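Local coordinates for PUM-HD domain-containing protein (PDB 7CGF) that probably binds sequence elements in the 3' untranslated regions of messenger RNAs through its Pumilio repeat domain, held here in complex with a PBE RNA, at residues Y113-Y118 against M150-G155; V158-I163 against C195-R200. The protein carries 2 engineered substitutions. All coordinates share one frame; numbering follows the deposited sequence.

Contact 1 of 2, residues Y113-Y118 against M150-G155; sequences YAFQMY and MKDQNG. With nucleotides of chain B.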
loop_
_atom_site.group_PDB
_atom_site.type_symbol
_atom_site.label_atom_id
_atom_site.label_comp_id
_atom_site.label_asym_id
_atom_site.label_seq_id
_atom_site.Cartn_x
_atom_site.Cartn_y
_atom_site.Cartn_z
ATOM N N TYR A 113 -16.787 5.364 11.025
ATOM C CA TYR A 113 -16.752 5.345 9.565
ATOM C C TYR A 113 -15.462 4.727 9.038
ATOM O O TYR A 113 -15.458 4.124 7.958
ATOM C CB TYR A 113 -16.901 6.771 9.011
ATOM C CG TYR A 113 -18.235 7.446 9.330
ATOM C CD1 TYR A 113 -19.398 6.699 9.516
ATOM C CD2 TYR A 113 -18.309 8.825 9.470
ATOM C CE1 TYR A 113 -20.620 7.326 9.821
ATOM C CE2 TYR A 113 -19.533 9.462 9.767
ATOM C CZ TYR A 113 -20.671 8.709 9.940
ATOM O OH TYR A 113 -21.864 9.341 10.254
ATOM N N ALA A 114 -14.361 4.857 9.783
ATOM C CA ALA A 114 -13.087 4.366 9.257
ATOM C C ALA A 114 -13.108 2.862 9.009
ATOM O O ALA A 114 -12.369 2.364 8.145
ATOM C CB ALA A 114 -11.957 4.748 10.213
ATOM N N PHE A 115 -13.942 2.128 9.744
ATOM C CA PHE A 115 -14.021 0.676 9.649
ATOM C C PHE A 115 -15.077 0.186 8.677
ATOM O O PHE A 115 -15.176 -1.031 8.455
ATOM C CB PHE A 115 -14.297 0.092 11.039
ATOM C CG PHE A 115 -13.195 0.352 12.005
ATOM C CD1 PHE A 115 -13.158 1.520 12.744
ATOM C CD2 PHE A 115 -12.174 -0.561 12.141
ATOM C CE1 PHE A 115 -12.106 1.777 13.624
ATOM C CE2 PHE A 115 -11.127 -0.312 13.009
ATOM C CZ PHE A 115 -11.087 0.844 13.747
ATOM N N GLN A 116 -15.868 1.085 8.100
ATOM C CA GLN A 116 -16.994 0.705 7.252
ATOM C C GLN A 116 -16.608 0.740 5.779
ATOM O O GLN A 116 -15.851 1.615 5.342
ATOM C CB GLN A 116 -18.177 1.630 7.543
ATOM C CG GLN A 116 -18.660 1.450 8.983
ATOM C CD GLN A 116 -19.643 2.500 9.451
ATOM O OE1 GLN A 116 -19.989 3.424 8.720
ATOM N NE2 GLN A 116 -20.080 2.374 10.695
ATOM N N MET A 117 -17.146 -0.205 4.991
ATOM C CA MET A 117 -16.585 -0.377 3.655
ATOM C C MET A 117 -16.967 0.757 2.719
ATOM O O MET A 117 -16.177 1.107 1.842
ATOM C CB MET A 117 -16.981 -1.719 3.049
ATOM C CG MET A 117 -18.443 -1.909 2.771
ATOM S SD MET A 117 -18.656 -3.515 1.922
ATOM C CE MET A 117 -20.440 -3.666 2.024
ATOM N N TYR A 118 -18.151 1.358 2.882
ATOM C CA TYR A 118 -18.459 2.504 2.027
ATOM C C TYR A 118 -18.006 3.826 2.649
ATOM O O TYR A 118 -17.411 4.659 1.960
ATOM C CB TYR A 118 -19.963 2.549 1.727
ATOM C CG TYR A 118 -20.496 1.277 1.109
ATOM C CD1 TYR A 118 -19.928 0.737 -0.043
ATOM C CD2 TYR A 118 -21.588 0.623 1.673
ATOM C CE1 TYR A 118 -20.422 -0.443 -0.605
ATOM C CE2 TYR A 118 -22.074 -0.560 1.119
ATOM C CZ TYR A 118 -21.504 -1.075 -0.019
ATOM O OH TYR A 118 -21.996 -2.247 -0.580
ATOM N N MET A 150 -5.338 0.284 11.943
ATOM C CA MET A 150 -4.211 -0.112 11.106
ATOM C C MET A 150 -4.320 -1.548 10.616
ATOM O O MET A 150 -3.795 -1.876 9.544
ATOM C CB MET A 150 -2.912 0.093 11.884
ATOM C CG MET A 150 -2.662 1.551 12.175
ATOM S SD MET A 150 -1.278 1.707 13.332
ATOM C CE MET A 150 -0.277 0.508 12.563
ATOM N N LYS A 151 -4.980 -2.421 11.372
ATOM C CA LYS A 151 -5.114 -3.824 11.002
ATOM C C LYS A 151 -6.441 -4.126 10.339
ATOM O O LYS A 151 -6.765 -5.298 10.133
ATOM C CB LYS A 151 -4.954 -4.712 12.236
ATOM C CG LYS A 151 -3.600 -4.594 12.861
ATOM C CD LYS A 151 -3.520 -5.438 14.109
ATOM C CE LYS A 151 -3.392 -6.905 13.777
ATOM N NZ LYS A 151 -3.032 -7.672 15.006
ATOM N N ASP A 152 -7.243 -3.106 10.060
ATOM C CA ASP A 152 -8.574 -3.312 9.507
ATOM C C ASP A 152 -8.527 -3.182 7.992
ATOM O O ASP A 152 -7.833 -2.308 7.462
ATOM C CB ASP A 152 -9.574 -2.308 10.091
ATOM C CG ASP A 152 -10.977 -2.555 9.591
ATOM O OD1 ASP A 152 -11.591 -3.572 9.994
ATOM O OD2 ASP A 152 -11.456 -1.745 8.770
ATOM N N GLN A 153 -9.281 -4.056 7.305
ATOM C CA GLN A 153 -9.336 -4.046 5.848
ATOM C C GLN A 153 -9.706 -2.667 5.323
ATOM O O GLN A 153 -9.182 -2.221 4.300
ATOM C CB GLN A 153 -10.374 -5.068 5.367
ATOM C CG GLN A 153 -10.578 -5.106 3.885
ATOM C CD GLN A 153 -11.642 -6.144 3.534
ATOM O OE1 GLN A 153 -12.616 -6.302 4.270
ATOM N NE2 GLN A 153 -11.449 -6.860 2.447
ATOM N N ASN A 154 -10.629 -1.994 5.999
ATOM C CA ASN A 154 -11.027 -0.650 5.591
ATOM C C ASN A 154 -10.186 0.440 6.253
ATOM O O ASN A 154 -9.707 1.366 5.574
ATOM C CB ASN A 154 -12.518 -0.464 5.898
ATOM C CG ASN A 154 -13.378 -1.401 5.088
ATOM O OD1 ASN A 154 -13.119 -1.621 3.899
ATOM N ND2 ASN A 154 -14.397 -1.972 5.720
ATOM N N GLY A 155 -9.995 0.332 7.564
ATOM C CA GLY A 155 -9.295 1.357 8.308
ATOM C C GLY A 155 -7.866 1.535 7.858
ATOM O O GLY A 155 -7.336 2.649 7.896
ATOM P P A B 6 -8.586 -6.712 0.005
ATOM O OP1 A B 6 -9.426 -7.448 0.976
ATOM O OP2 A B 6 -8.467 -7.121 -1.412
ATOM O "O5'" A B 6 -9.087 -5.197 -0.004
ATOM C "C5'" A B 6 -10.056 -4.770 -0.952
ATOM C "C4'" A B 6 -11.304 -4.241 -0.285
ATOM O "O4'" A B 6 -10.959 -3.201 0.656
ATOM C "C3'" A B 6 -12.298 -3.595 -1.232
ATOM O "O3'" A B 6 -13.154 -4.568 -1.792
ATOM C "C2'" A B 6 -13.031 -2.578 -0.358
ATOM O "O2'" A B 6 -14.113 -3.200 0.328
ATOM C "C1'" A B 6 -11.953 -2.194 0.662
ATOM N N9 A B 6 -11.292 -0.898 0.380
ATOM C C8 A B 6 -11.294 0.197 1.220
ATOM N N7 A B 6 -10.619 1.233 0.738
ATOM C C5 A B 6 -10.154 0.779 -0.496
ATOM C C6 A B 6 -9.379 1.388 -1.507
ATOM N N6 A B 6 -8.903 2.635 -1.420
ATOM N N1 A B 6 -9.093 0.677 -2.616
ATOM C C2 A B 6 -9.555 -0.578 -2.718
ATOM N N3 A B 6 -10.289 -1.259 -1.843
ATOM C C4 A B 6 -10.554 -0.532 -0.731
ATOM P P U B 7 -13.656 -4.401 -3.291
ATOM O OP1 U B 7 -14.354 -5.667 -3.671
ATOM O OP2 U B 7 -12.565 -3.850 -4.131
ATOM O "O5'" U B 7 -14.715 -3.233 -3.178
ATOM C "C5'" U B 7 -15.324 -2.719 -4.338
ATOM C "C4'" U B 7 -16.588 -2.019 -3.966
ATOM O "O4'" U B 7 -16.285 -0.754 -3.351
ATOM C "C3'" U B 7 -17.506 -1.664 -5.121
ATOM O "O3'" U B 7 -18.320 -2.782 -5.449
ATOM C "C2'" U B 7 -18.314 -0.470 -4.588
ATOM O "O2'" U B 7 -19.536 -0.928 -4.016
ATOM C "C1'" U B 7 -17.404 0.097 -3.476
ATOM N N1 U B 7 -16.926 1.495 -3.647
ATOM C C2 U B 7 -17.709 2.485 -3.103
ATOM O O2 U B 7 -18.777 2.228 -2.583
ATOM N N3 U B 7 -17.234 3.772 -3.229
ATOM C C4 U B 7 -16.051 4.135 -3.835
ATOM O O4 U B 7 -15.719 5.323 -3.878
ATOM C C5 U B 7 -15.279 3.047 -4.350
ATOM C C6 U B 7 -15.726 1.791 -4.243
HETATM O O HOH W 1 -14.053 -3.375 9.607
#
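The Phe115 ring turns an edge to Asp152: OD1 of the carboxylate lies there, in the ring plane, and Phe115 CD2 comes to 3.5 Å from Asp152 CG. Ring and carboxylate planes stand 60° apart, so the two groups meet aslant rather than stacked; Arg148 makes a cation-pi contact with the same ring. The amide of Asn154 has Phe115 O nearly in its plane. Its ND2 donates to that carbonyl at 3.0 Å, almost straight (167° at the hydrogen), but reaches the oxygen from above the carbonyl plane.

A water also donates to Phe115 O and to Asp152 OD1, bridging the loops a second time. The other carboxylate oxygen, OD2, caps the start of helix 155-165: with CG anti to the backbone N (chi1 -177°), it accepts from Asn154 N, which comes from above the carboxylate plane at 2.9 Å, and, through its anti lone pair, from Gly155 N at 2.8 Å. This capping pair fixes the carboxylate while CB and CG stay against the CD2 side of the Phe115 ring. On the RNA side, Gln153 NE2 donates to OP1 of A6 of chain B at 2.6 Å.

Segment 113-118 links helix 110-113 to helix 119-129, and segment 150-155 links helix 146-150 to helix 155-165. The contact thus joins corresponding loops of two successive predicted Pumilio repeats, with Asn154 also resting on Cys120 of helix 119-129.

Contact 2 of 2, residues V158-I163 against C195-R200; sequences VVQKAI and CRVVQR. With nucleotides of chain B.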
loop_
_atom_site.group_PDB
_atom_site.type_symbol
_atom_site.label_atom_id
_atom_site.label_comp_id
_atom_site.label_asym_id
_atom_site.label_seq_id
_atom_site.Cartn_x
_atom_site.Cartn_y
_atom_site.Cartn_z
ATOM N N VAL A 158 -7.668 4.140 5.100
ATOM C CA VAL A 158 -7.751 5.496 5.633
ATOM C C VAL A 158 -6.399 5.914 6.199
ATOM O O VAL A 158 -5.942 7.046 5.987
ATOM C CB VAL A 158 -8.856 5.584 6.703
ATOM C CG1 VAL A 158 -8.906 6.986 7.306
ATOM C CG2 VAL A 158 -10.218 5.166 6.115
ATOM N N VAL A 159 -5.745 5.012 6.947
ATOM C CA VAL A 159 -4.430 5.325 7.522
ATOM C C VAL A 159 -3.394 5.508 6.422
ATOM O O VAL A 159 -2.545 6.408 6.492
ATOM C CB VAL A 159 -4.008 4.234 8.521
ATOM C CG1 VAL A 159 -2.541 4.444 8.996
ATOM C CG2 VAL A 159 -4.932 4.239 9.706
ATOM N N GLN A 160 -3.417 4.647 5.403
ATOM C CA GLN A 160 -2.442 4.808 4.325
ATOM C C GLN A 160 -2.648 6.128 3.594
ATOM O O GLN A 160 -1.674 6.807 3.246
ATOM C CB GLN A 160 -2.529 3.648 3.345
ATOM C CG GLN A 160 -1.927 2.366 3.905
ATOM C CD GLN A 160 -2.201 1.195 2.991
ATOM O OE1 GLN A 160 -1.619 1.089 1.909
ATOM N NE2 GLN A 160 -3.103 0.310 3.418
ATOM N N LYS A 161 -3.905 6.504 3.339
ATOM C CA LYS A 161 -4.163 7.785 2.690
ATOM C C LYS A 161 -3.638 8.935 3.536
ATOM O O LYS A 161 -3.067 9.896 3.006
ATOM C CB LYS A 161 -5.663 7.958 2.425
ATOM C CG LYS A 161 -6.023 9.201 1.599
ATOM C CD LYS A 161 -5.407 9.137 0.205
ATOM C CE LYS A 161 -6.297 8.413 -0.792
ATOM N NZ LYS A 161 -5.706 8.449 -2.167
ATOM N N ALA A 162 -3.822 8.857 4.859
ATOM C CA ALA A 162 -3.293 9.902 5.736
ATOM C C ALA A 162 -1.779 10.028 5.591
ATOM O O ALA A 162 -1.237 11.140 5.500
ATOM C CB ALA A 162 -3.660 9.606 7.188
ATOM N N ILE A 163 -1.073 8.894 5.609
ATOM C CA ILE A 163 0.384 8.918 5.483
ATOM C C ILE A 163 0.802 9.476 4.135
ATOM O O ILE A 163 1.822 10.174 4.026
ATOM C CB ILE A 163 0.952 7.500 5.724
ATOM C CG1 ILE A 163 0.722 7.092 7.179
ATOM C CG2 ILE A 163 2.448 7.429 5.390
ATOM C CD1 ILE A 163 0.821 5.573 7.409
ATOM N N CYS A 195 0.747 -4.472 7.270
ATOM C CA CYS A 195 2.026 -4.417 6.565
ATOM C C CYS A 195 2.042 -3.287 5.550
ATOM O O CYS A 195 3.105 -2.722 5.274
ATOM C CB CYS A 195 2.332 -5.750 5.883
ATOM S SG CYS A 195 1.227 -6.120 4.477
ATOM N N ARG A 196 0.870 -2.922 5.022
ATOM C CA ARG A 196 0.773 -1.842 4.055
ATOM C C ARG A 196 0.940 -0.496 4.733
ATOM O O ARG A 196 1.484 0.442 4.146
ATOM C CB ARG A 196 -0.584 -1.916 3.347
ATOM C CG ARG A 196 -0.844 -3.253 2.645
ATOM C CD ARG A 196 -0.140 -3.336 1.284
ATOM N NE ARG A 196 -0.633 -4.496 0.536
ATOM C CZ ARG A 196 -0.511 -4.661 -0.778
ATOM N NH1 ARG A 196 0.073 -3.738 -1.519
ATOM N NH2 ARG A 196 -1.001 -5.754 -1.355
ATOM N N VAL A 197 0.451 -0.388 5.965
ATOM C CA VAL A 197 0.686 0.814 6.758
ATOM C C VAL A 197 2.176 0.996 7.012
ATOM O O VAL A 197 2.714 2.093 6.851
ATOM C CB VAL A 197 -0.106 0.747 8.071
ATOM C CG1 VAL A 197 0.295 1.918 8.984
ATOM C CG2 VAL A 197 -1.595 0.817 7.767
ATOM N N VAL A 198 2.864 -0.079 7.398
ATOM C CA VAL A 198 4.307 0.023 7.633
ATOM C C VAL A 198 5.026 0.434 6.356
ATOM O O VAL A 198 5.905 1.308 6.371
ATOM C CB VAL A 198 4.863 -1.298 8.187
ATOM C CG1 VAL A 198 6.410 -1.212 8.359
ATOM C CG2 VAL A 198 4.188 -1.678 9.495
ATOM N N GLN A 199 4.660 -0.176 5.222
ATOM C CA GLN A 199 5.298 0.197 3.965
ATOM C C GLN A 199 5.068 1.666 3.632
ATOM O O GLN A 199 5.994 2.355 3.178
ATOM C CB GLN A 199 4.793 -0.693 2.834
ATOM C CG GLN A 199 5.296 -2.112 2.984
ATOM C CD GLN A 199 4.632 -3.059 2.019
ATOM O OE1 GLN A 199 4.830 -2.959 0.807
ATOM N NE2 GLN A 199 3.816 -3.981 2.549
ATOM N N ARG A 200 3.839 2.157 3.823
ATOM C CA ARG A 200 3.543 3.551 3.513
ATOM C C ARG A 200 4.356 4.490 4.399
ATOM O O ARG A 200 4.883 5.509 3.927
ATOM C CB ARG A 200 2.036 3.802 3.654
ATOM C CG ARG A 200 1.430 4.770 2.640
ATOM C CD ARG A 200 1.551 4.295 1.193
ATOM N NE ARG A 200 0.887 3.011 0.983
ATOM C CZ ARG A 200 1.499 1.888 0.602
ATOM N NH1 ARG A 200 0.804 0.762 0.453
ATOM N NH2 ARG A 200 2.793 1.877 0.349
ATOM P P A B 4 0.237 -13.055 -5.160
ATOM O OP1 A B 4 -1.006 -13.829 -5.391
ATOM O OP2 A B 4 0.856 -12.301 -6.271
ATOM O "O5'" A B 4 -0.064 -12.043 -3.978
ATOM C "C5'" A B 4 -0.936 -12.436 -2.938
ATOM C "C4'" A B 4 -0.951 -11.452 -1.803
ATOM O "O4'" A B 4 0.370 -10.910 -1.573
ATOM C "C3'" A B 4 -1.803 -10.208 -1.962
ATOM O "O3'" A B 4 -3.191 -10.451 -1.828
ATOM C "C2'" A B 4 -1.248 -9.320 -0.860
ATOM O "O2'" A B 4 -1.753 -9.734 0.399
ATOM C "C1'" A B 4 0.241 -9.672 -0.909
ATOM N N9 A B 4 1.044 -8.618 -1.554
ATOM C C8 A B 4 1.399 -8.284 -2.839
ATOM N N7 A B 4 2.152 -7.192 -2.885
ATOM C C5 A B 4 2.270 -6.791 -1.546
ATOM C C6 A B 4 2.907 -5.745 -0.846
ATOM N N6 A B 4 3.635 -4.763 -1.381
ATOM N N1 A B 4 2.779 -5.724 0.494
ATOM C C2 A B 4 2.084 -6.646 1.120
ATOM N N3 A B 4 1.438 -7.674 0.580
ATOM C C4 A B 4 1.581 -7.671 -0.748
ATOM P P G B 5 -4.264 -9.472 -2.523
ATOM O OP1 G B 5 -5.573 -10.159 -2.441
ATOM O OP2 G B 5 -3.754 -9.021 -3.843
ATOM O "O5'" G B 5 -4.299 -8.184 -1.582
ATOM C "C5'" G B 5 -4.541 -8.292 -0.186
ATOM C "C4'" G B 5 -4.763 -6.939 0.450
ATOM O "O4'" G B 5 -3.677 -6.044 0.111
ATOM C "C3'" G B 5 -6.011 -6.195 0.008
ATOM O "O3'" G B 5 -7.151 -6.632 0.717
ATOM C "C2'" G B 5 -5.657 -4.736 0.275
ATOM O "O2'" G B 5 -5.856 -4.407 1.641
ATOM C "C1'" G B 5 -4.156 -4.722 -0.006
ATOM N N9 G B 5 -3.836 -4.230 -1.356
ATOM C C8 G B 5 -3.917 -4.922 -2.540
ATOM N N7 G B 5 -3.542 -4.213 -3.570
ATOM C C5 G B 5 -3.202 -2.981 -3.024
ATOM C C6 G B 5 -2.722 -1.805 -3.648
ATOM O O6 G B 5 -2.502 -1.595 -4.850
ATOM N N1 G B 5 -2.498 -0.796 -2.718
ATOM C C2 G B 5 -2.694 -0.891 -1.361
ATOM N N2 G B 5 -2.409 0.221 -0.665
ATOM N N3 G B 5 -3.150 -1.982 -0.756
ATOM C C4 G B 5 -3.377 -2.976 -1.653
#
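Gln160 reaches across to Arg200, whose NH1 donates to Gln160 OE1 at 2.8 Å with an N-H...O angle of 147°; a weak bond from Arg200 NE joins it. The guanidinium offers its edge to this oxygen, while Arg196 O lies over one of its faces. G5 of chain B donates from N2 to the same OE1, also at 2.8 Å, so Arg200 and the base share one acceptor. Gln160 NE2 is held by Cys156 O, which helps set which way round the amide lies, and the amide carbon packs against Arg196 CB.

The tightly packed part, mostly apolar, lies behind this polar row. Val159 CG1 meets Val197 CG1 at 3.8 Å, the two side chains crossing at about a right angle. Ile163 extends the patch with two branches: CD1 lies by Val197, while CG2, anti to the backbone N, presses to 3.4 Å from Arg200 O. Val159 and Ile163 also pack on Ile174 of helix 172-178.

Toward the RNA the direct helix-to-helix packing gives way to nucleotides. Arg196 bends at chi2 (-80°) and leads its guanidinium away from Gln160, between A4 of chain B on one face and G5 of chain B on the other. Gln199 NE2 donates to N1 of A4 of chain B at 2.9 Å. Arg200 is partly exposed and has a second partner in Glu203.

The helix segments run parallel, 1° apart, with axes 9.3 Å from each other. Such side-by-side helices of consecutive repeats, reading bases from one face with stacking side chains between them, are the hallmark of the PUF RNA-binding fold.

Contacts 1 and 2 follow one another along the chain, their centres 12 Å apart, and share the predicted Pumilio repeat 141-176: its loop 150-155 faces the preceding repeat, its helix 155-165 the following one. The segments touch directly: Met150 CE lies 3.9 Å from Val197 CG1, and Ala114 O lies 4.1 Å from Val158 CG2. Both reach the same RNA strand, by different means. Beside contact 1, Gln153 of segment 150-155 holds a phosphate oxygen of A6 of chain B, whereas the helices of contact 2 meet the bases of A4 and G5 of chain B. Repeat-to-repeat packing and the RNA-binding surface are therefore built from adjoining residues.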